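Local atomic coordinates of glycosyl hydrolases family 2, sugar binding domain protein (Bacteroides uniformis str. 3978 T3 ii, PDB entry 6D1P), a protein that probably hydrolyses O-glycosidic bonds, as a beta-glucuronidase of glycoside hydrolase family 2 from a human gut bacterium. Residues A78-N84 / I591-N595; N84-G88 / D180-L186. All coordinates share one frame; numbering follows the deposited sequence.

How the interactions relate
Interactions 1 and 2 illustrate how one long loop, leading into strand 89-96, can hold two distant parts of a chain at once. They share Asn84, and their centres lie 11 Å apart; in sequence, both segments of interaction 2 fall within the span that interaction 1 brings together. Residues 78-84 wrap a potassium ion and meet 591-595 of the TIM barrel domain, whereas 84-88 turn to 180-186 within the sugar binding domain. The two contacts also touch directly: Asn595 ND2 probably donates a hydrogen bond to Asp183 OD2 at 2.9 Å, and Ala78 CA packs 3.9 Å from Tyr85 CB. Both reach the second subunit, and Asn84 ND2 is hydrogen-bonded to Leu63 O of the second subunit.

Interaction 1: residues A78-N84 / I591-N595; sequences AVDPDVN and IPYVN. With K (potassium ion), chain J.
A potassium ion wrapped by residues 78-84 sits against the flat face of Tyr593, 3.2 Å above the ring plane and offset toward the rim, where the nearest ring atom, CD2, is 3.3 Å from the metal. The ion is bound by backbone oxygens rather than carboxylates: Ala78 O at 2.9 Å, Asp80 O and Val83 O, with a water and the carbonyl oxygen of Asp77 as further ligands. Curvature brings these carbonyls together. Asp80 to Val83 form a type I turn with Pro81 in its second position, and Asp80 OD1 accepts from Asp82 N at 2.9 Å in an Asx turn that ties the bend. Across from it, Ile591 to Val594 make a type II turn, with Tyr593 at positive phi (62°) in its third position. With CG anti to its own carbonyl carbon (chi1 -63°), the ring reaches over to the metal. Its edge faces Pro81 O; one water links Tyr593 OH to Pro81 O and a second links it to Asn84 OD1, while the amide nitrogen of Asn84 bonds Leu63 O of the second subunit. Another water donates to both Val79 O and Pro592 O. Two apolar contacts join the segments: Pro81 CB packs on Pro592 CB at 3.9 Å, and Val79 CG1 meets Val594 CG2 at 3.7 Å, the two branches crossing obliquely. Beyond the metal, Asp82 forms salt bridges with Arg773 and Arg774. The whole is a carbonyl-lined potassium site in a loop, joining the sugar binding and TIM barrel domains of this family 2 glycosidase.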
loop_
_atom_site.group_PDB
_atom_site.type_symbol
_atom_site.label_atom_id
_atom_site.label_comp_id
_atom_site.label_asym_id
_atom_site.label_seq_id
_atom_site.Cartn_x
_atom_site.Cartn_y
_atom_site.Cartn_z
ATOM N N ALA A 78 -9.235 3.528 5.284
ATOM C CA ALA A 78 -10.461 4.087 4.716
ATOM C C ALA A 78 -10.568 5.570 5.026
ATOM O O ALA A 78 -10.976 6.355 4.169
ATOM C CB ALA A 78 -11.706 3.341 5.222
ATOM N N VAL A 79 -10.185 5.978 6.238
ATOM C CA VAL A 79 -10.323 7.367 6.656
ATOM C C VAL A 79 -8.983 8.063 6.828
ATOM O O VAL A 79 -8.960 9.236 7.223
ATOM C CB VAL A 79 -11.163 7.494 7.944
ATOM C CG1 VAL A 79 -12.617 6.980 7.722
ATOM C CG2 VAL A 79 -10.491 6.772 9.108
ATOM N N ASP A 80 -7.874 7.398 6.542
ATOM C CA ASP A 80 -6.592 8.089 6.491
ATOM C C ASP A 80 -6.685 9.224 5.480
ATOM O O ASP A 80 -6.924 8.960 4.298
ATOM C CB ASP A 80 -5.491 7.125 6.087
ATOM C CG ASP A 80 -4.093 7.750 6.148
ATOM O OD1 ASP A 80 -3.877 8.915 5.708
ATOM O OD2 ASP A 80 -3.206 7.039 6.649
ATOM N N PRO A 81 -6.496 10.481 5.884
ATOM C CA PRO A 81 -6.743 11.596 4.953
ATOM C C PRO A 81 -5.757 11.685 3.801
ATOM O O PRO A 81 -6.008 12.454 2.863
ATOM C CB PRO A 81 -6.638 12.829 5.859
ATOM C CG PRO A 81 -5.654 12.392 6.907
ATOM C CD PRO A 81 -5.954 10.946 7.171
ATOM N N ASP A 82 -4.649 10.943 3.824
ATOM C CA ASP A 82 -3.598 11.159 2.842
ATOM C C ASP A 82 -3.432 10.028 1.834
ATOM O O ASP A 82 -2.550 10.123 0.978
ATOM C CB ASP A 82 -2.253 11.434 3.554
ATOM C CG ASP A 82 -2.287 12.716 4.397
ATOM O OD1 ASP A 82 -2.012 12.663 5.619
ATOM O OD2 ASP A 82 -2.622 13.784 3.840
ATOM N N VAL A 83 -4.243 8.975 1.882
ATOM C CA VAL A 83 -4.056 7.857 0.968
ATOM C C VAL A 83 -5.392 7.432 0.378
ATOM O O VAL A 83 -6.454 7.636 0.973
ATOM C CB VAL A 83 -3.383 6.657 1.661
ATOM C CG1 VAL A 83 -1.981 7.019 2.124
ATOM C CG2 VAL A 83 -4.209 6.242 2.831
ATOM N N ASN A 84 -5.338 6.842 -0.813
ATOM C CA ASN A 84 -6.495 6.121 -1.303
ATOM C C ASN A 84 -6.609 4.805 -0.552
ATOM O O ASN A 84 -5.618 4.089 -0.401
ATOM C CB ASN A 84 -6.370 5.845 -2.795
ATOM C CG ASN A 84 -6.171 7.099 -3.607
ATOM O OD1 ASN A 84 -6.852 8.119 -3.406
ATOM N ND2 ASN A 84 -5.231 7.028 -4.559
ATOM N N ILE A 591 -14.615 15.883 8.410
ATOM C CA ILE A 591 -13.807 14.712 8.730
ATOM C C ILE A 591 -13.487 14.009 7.411
ATOM O O ILE A 591 -14.406 13.466 6.770
ATOM C CB ILE A 591 -14.508 13.779 9.722
ATOM C CG1 ILE A 591 -14.699 14.505 11.064
ATOM C CG2 ILE A 591 -13.642 12.522 9.946
ATOM C CD1 ILE A 591 -15.427 13.692 12.106
ATOM N N PRO A 592 -12.243 14.041 6.944
ATOM C CA PRO A 592 -11.939 13.518 5.606
ATOM C C PRO A 592 -12.413 12.083 5.446
ATOM O O PRO A 592 -12.317 11.269 6.368
ATOM C CB PRO A 592 -10.417 13.633 5.531
ATOM C CG PRO A 592 -10.103 14.809 6.412
ATOM C CD PRO A 592 -11.068 14.684 7.561
ATOM N N TYR A 593 -13.001 11.795 4.291
ATOM C CA TYR A 593 -13.457 10.447 3.962
ATOM C C TYR A 593 -14.542 9.908 4.917
ATOM O O TYR A 593 -14.751 8.684 5.010
ATOM C CB TYR A 593 -12.265 9.485 3.906
ATOM C CG TYR A 593 -11.261 9.820 2.815
ATOM C CD1 TYR A 593 -11.598 9.663 1.469
ATOM C CD2 TYR A 593 -9.974 10.278 3.125
ATOM C CE1 TYR A 593 -10.687 9.950 0.447
ATOM C CE2 TYR A 593 -9.039 10.573 2.101
ATOM C CZ TYR A 593 -9.417 10.400 0.764
ATOM O OH TYR A 593 -8.536 10.674 -0.257
ATOM N N VAL A 594 -15.268 10.774 5.623
ATOM C CA VAL A 594 -16.380 10.328 6.458
ATOM C C VAL A 594 -17.653 11.015 5.983
ATOM O O VAL A 594 -17.696 12.241 5.837
ATOM C CB VAL A 594 -16.126 10.571 7.952
ATOM C CG1 VAL A 594 -17.397 10.259 8.774
ATOM C CG2 VAL A 594 -15.014 9.667 8.405
ATOM N N ASN A 595 -18.655 10.217 5.660
ATOM C CA ASN A 595 -19.993 10.746 5.431
ATOM C C ASN A 595 -20.566 11.095 6.801
ATOM O O ASN A 595 -20.729 10.214 7.648
ATOM C CB ASN A 595 -20.816 9.703 4.685
ATOM C CG ASN A 595 -22.230 10.170 4.363
ATOM O OD1 ASN A 595 -22.978 10.634 5.233
ATOM N ND2 ASN A 595 -22.607 10.035 3.094
HETATM K K K J . -8.623 7.336 2.695
HETATM O O HOH W 1 -10.388 10.931 8.332
HETATM O O HOH W 2 -5.743 11.644 0.032
HETATM O O HOH W 3 -8.930 9.580 -2.504
HETATM O O HOH W 4 -9.795 6.367 0.280
#

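Interaction 2: residues N84-G88 / D180-L186; sequences NYYQG and DMSDFNL
Tyr85 and Asn185 belong to two irregular loops whose backbones stay well apart, the CA atoms of this pair lying 8.2 Å from one another, and long side chains bridge the interval. Tyr85 does most of the reaching. Its CG lies between the backbone N and the carbonyl carbon (chi1 83°), which sends the ring across to 180-186. There Tyr85 OH accepts from Leu186 N at 3.1 Å, with an N-H...O angle of 152°, and shares a water with Asp180 OD1. One face of the ring is covered by Asn185, whose CB makes a CH-pi contact 4.2 Å from the ring centroid; over the opposite face lies Gln87 CG, 3.7 Å above the plane, so the ring is sandwiched. These loops belong to the sugar binding region of the family, a beta-sandwich, and adjoin neighbouring antiparallel strands: the loop holding residues 180-186 comes after strand 162-169, while residues 84-88 lead into strand 89-96. A phenylalanine in place of Tyr85 would probably leave Leu186 N without its acceptor and the water beside Asp180 with one anchor fewer. Gln87, extended beyond CG, continues past the ring, along the face that its CG covers, to give NE2 to Asp180 OD1 at 2.9 Å. That bond is bent (138° at the hydrogen), and the donor arrives from above the carboxylate plane. NE2 also donates to a water that in turn donates to Leu186 O, while OE1 is held by Arg172 and by Gln40 of the second subunit. The Asp180 side chain comes within about 4 Å of another bound potassium ion.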
loop_
_atom_site.group_PDB
_atom_site.type_symbol
_atom_site.label_atom_id
_atom_site.label_comp_id
_atom_site.label_asym_id
_atom_site.label_seq_id
_atom_site.Cartn_x
_atom_site.Cartn_y
_atom_site.Cartn_z
ATOM N N ASN A 84 -5.338 6.842 -0.813
ATOM C CA ASN A 84 -6.495 6.121 -1.303
ATOM C C ASN A 84 -6.609 4.805 -0.552
ATOM O O ASN A 84 -5.618 4.089 -0.401
ATOM C CB ASN A 84 -6.370 5.845 -2.795
ATOM C CG ASN A 84 -6.171 7.099 -3.607
ATOM O OD1 ASN A 84 -6.852 8.119 -3.406
ATOM N ND2 ASN A 84 -5.231 7.028 -4.559
ATOM N N TYR A 85 -7.818 4.460 -0.120
ATOM C CA TYR A 85 -7.982 3.210 0.604
ATOM C C TYR A 85 -7.576 2.051 -0.294
ATOM O O TYR A 85 -7.745 2.103 -1.515
ATOM C CB TYR A 85 -9.424 3.058 1.126
ATOM C CG TYR A 85 -10.483 2.523 0.168
ATOM C CD1 TYR A 85 -10.987 1.240 0.321
ATOM C CD2 TYR A 85 -11.015 3.315 -0.842
ATOM C CE1 TYR A 85 -11.970 0.746 -0.504
ATOM C CE2 TYR A 85 -12.005 2.833 -1.691
ATOM C CZ TYR A 85 -12.486 1.542 -1.505
ATOM O OH TYR A 85 -13.469 1.026 -2.318
ATOM N N TYR A 86 -6.993 1.024 0.317
ATOM C CA TYR A 86 -6.339 -0.039 -0.435
ATOM C C TYR A 86 -7.366 -0.880 -1.196
ATOM O O TYR A 86 -8.368 -1.324 -0.622
ATOM C CB TYR A 86 -5.513 -0.911 0.514
ATOM C CG TYR A 86 -4.917 -2.107 -0.170
ATOM C CD1 TYR A 86 -3.737 -1.993 -0.917
ATOM C CD2 TYR A 86 -5.536 -3.342 -0.106
ATOM C CE1 TYR A 86 -3.184 -3.088 -1.559
ATOM C CE2 TYR A 86 -5.004 -4.441 -0.751
ATOM C CZ TYR A 86 -3.813 -4.309 -1.468
ATOM O OH TYR A 86 -3.289 -5.399 -2.111
ATOM N N GLN A 87 -7.129 -1.092 -2.494
ATOM C CA GLN A 87 -8.032 -1.882 -3.339
ATOM C C GLN A 87 -7.187 -2.880 -4.119
ATOM O O GLN A 87 -6.588 -2.538 -5.147
ATOM C CB GLN A 87 -8.860 -0.999 -4.278
ATOM C CG GLN A 87 -9.838 -0.121 -3.569
ATOM C CD GLN A 87 -10.651 0.741 -4.521
ATOM O OE1 GLN A 87 -10.134 1.679 -5.145
ATOM N NE2 GLN A 87 -11.911 0.418 -4.648
ATOM N N GLY A 88 -7.152 -4.116 -3.635
ATOM C CA GLY A 88 -6.249 -5.102 -4.166
ATOM C C GLY A 88 -6.299 -6.416 -3.414
ATOM O O GLY A 88 -7.198 -6.676 -2.615
ATOM N N ASP A 180 -17.803 1.290 -8.041
ATOM C CA ASP A 180 -16.930 2.161 -7.264
ATOM C C ASP A 180 -17.383 3.616 -7.283
ATOM O O ASP A 180 -16.767 4.455 -6.620
ATOM C CB ASP A 180 -15.487 2.057 -7.765
ATOM C CG ASP A 180 -14.755 0.844 -7.189
ATOM O OD1 ASP A 180 -14.447 0.844 -5.973
ATOM O OD2 ASP A 180 -14.508 -0.109 -7.952
ATOM N N MET A 181 -18.420 3.959 -8.036
ATOM C CA MET A 181 -19.011 5.274 -7.858
ATOM C C MET A 181 -19.854 5.372 -6.586
ATOM O O MET A 181 -20.278 6.476 -6.233
ATOM C CB MET A 181 -19.836 5.626 -9.091
ATOM C CG MET A 181 -19.026 5.551 -10.388
ATOM S SD MET A 181 -19.941 6.083 -11.841
ATOM C CE MET A 181 -20.056 7.845 -11.509
ATOM N N SER A 182 -20.075 4.255 -5.885
ATOM C CA SER A 182 -20.874 4.243 -4.667
ATOM C C SER A 182 -20.246 5.107 -3.584
ATOM O O SER A 182 -19.020 5.246 -3.499
ATOM C CB SER A 182 -21.029 2.816 -4.142
ATOM O OG SER A 182 -21.821 2.033 -5.018
ATOM N N ASP A 183 -21.111 5.658 -2.729
ATOM C CA ASP A 183 -20.715 6.493 -1.596
ATOM C C ASP A 183 -20.399 5.667 -0.337
ATOM O O ASP A 183 -20.778 6.018 0.790
ATOM C CB ASP A 183 -21.816 7.519 -1.352
ATOM C CG ASP A 183 -21.422 8.601 -0.354
ATOM O OD1 ASP A 183 -20.275 9.090 -0.388
ATOM O OD2 ASP A 183 -22.305 8.986 0.457
ATOM N N PHE A 184 -19.702 4.547 -0.507
ATOM C CA PHE A 184 -19.180 3.756 0.603
ATOM C C PHE A 184 -17.974 2.982 0.091
ATOM O O PHE A 184 -17.747 2.890 -1.121
ATOM C CB PHE A 184 -20.260 2.826 1.192
ATOM C CG PHE A 184 -20.809 1.816 0.212
ATOM C CD1 PHE A 184 -21.869 2.144 -0.637
ATOM C CD2 PHE A 184 -20.302 0.530 0.165
ATOM C CE1 PHE A 184 -22.403 1.207 -1.535
ATOM C CE2 PHE A 184 -20.822 -0.419 -0.734
ATOM C CZ PHE A 184 -21.882 -0.070 -1.586
ATOM N N ASN A 185 -17.171 2.451 1.020
ATOM C CA ASN A 185 -16.001 1.665 0.616
ATOM C C ASN A 185 -16.439 0.264 0.223
ATOM O O ASN A 185 -17.328 -0.311 0.859
ATOM C CB ASN A 185 -14.958 1.558 1.728
ATOM C CG ASN A 185 -14.415 2.909 2.168
ATOM O OD1 ASN A 185 -14.718 3.384 3.275
ATOM N ND2 ASN A 185 -13.584 3.518 1.328
ATOM N N LEU A 186 -15.832 -0.266 -0.847
ATOM C CA LEU A 186 -15.891 -1.692 -1.180
ATOM C C LEU A 186 -14.773 -2.350 -0.386
ATOM O O LEU A 186 -13.644 -2.514 -0.867
ATOM C CB LEU A 186 -15.741 -1.938 -2.677
ATOM C CG LEU A 186 -16.955 -1.824 -3.619
ATOM C CD1 LEU A 186 -17.694 -0.497 -3.476
ATOM C CD2 LEU A 186 -16.535 -2.040 -5.089
HETATM O O HOH W 5 -14.742 2.625 -4.194
HETATM O O HOH W 6 -12.765 -2.173 -3.325
#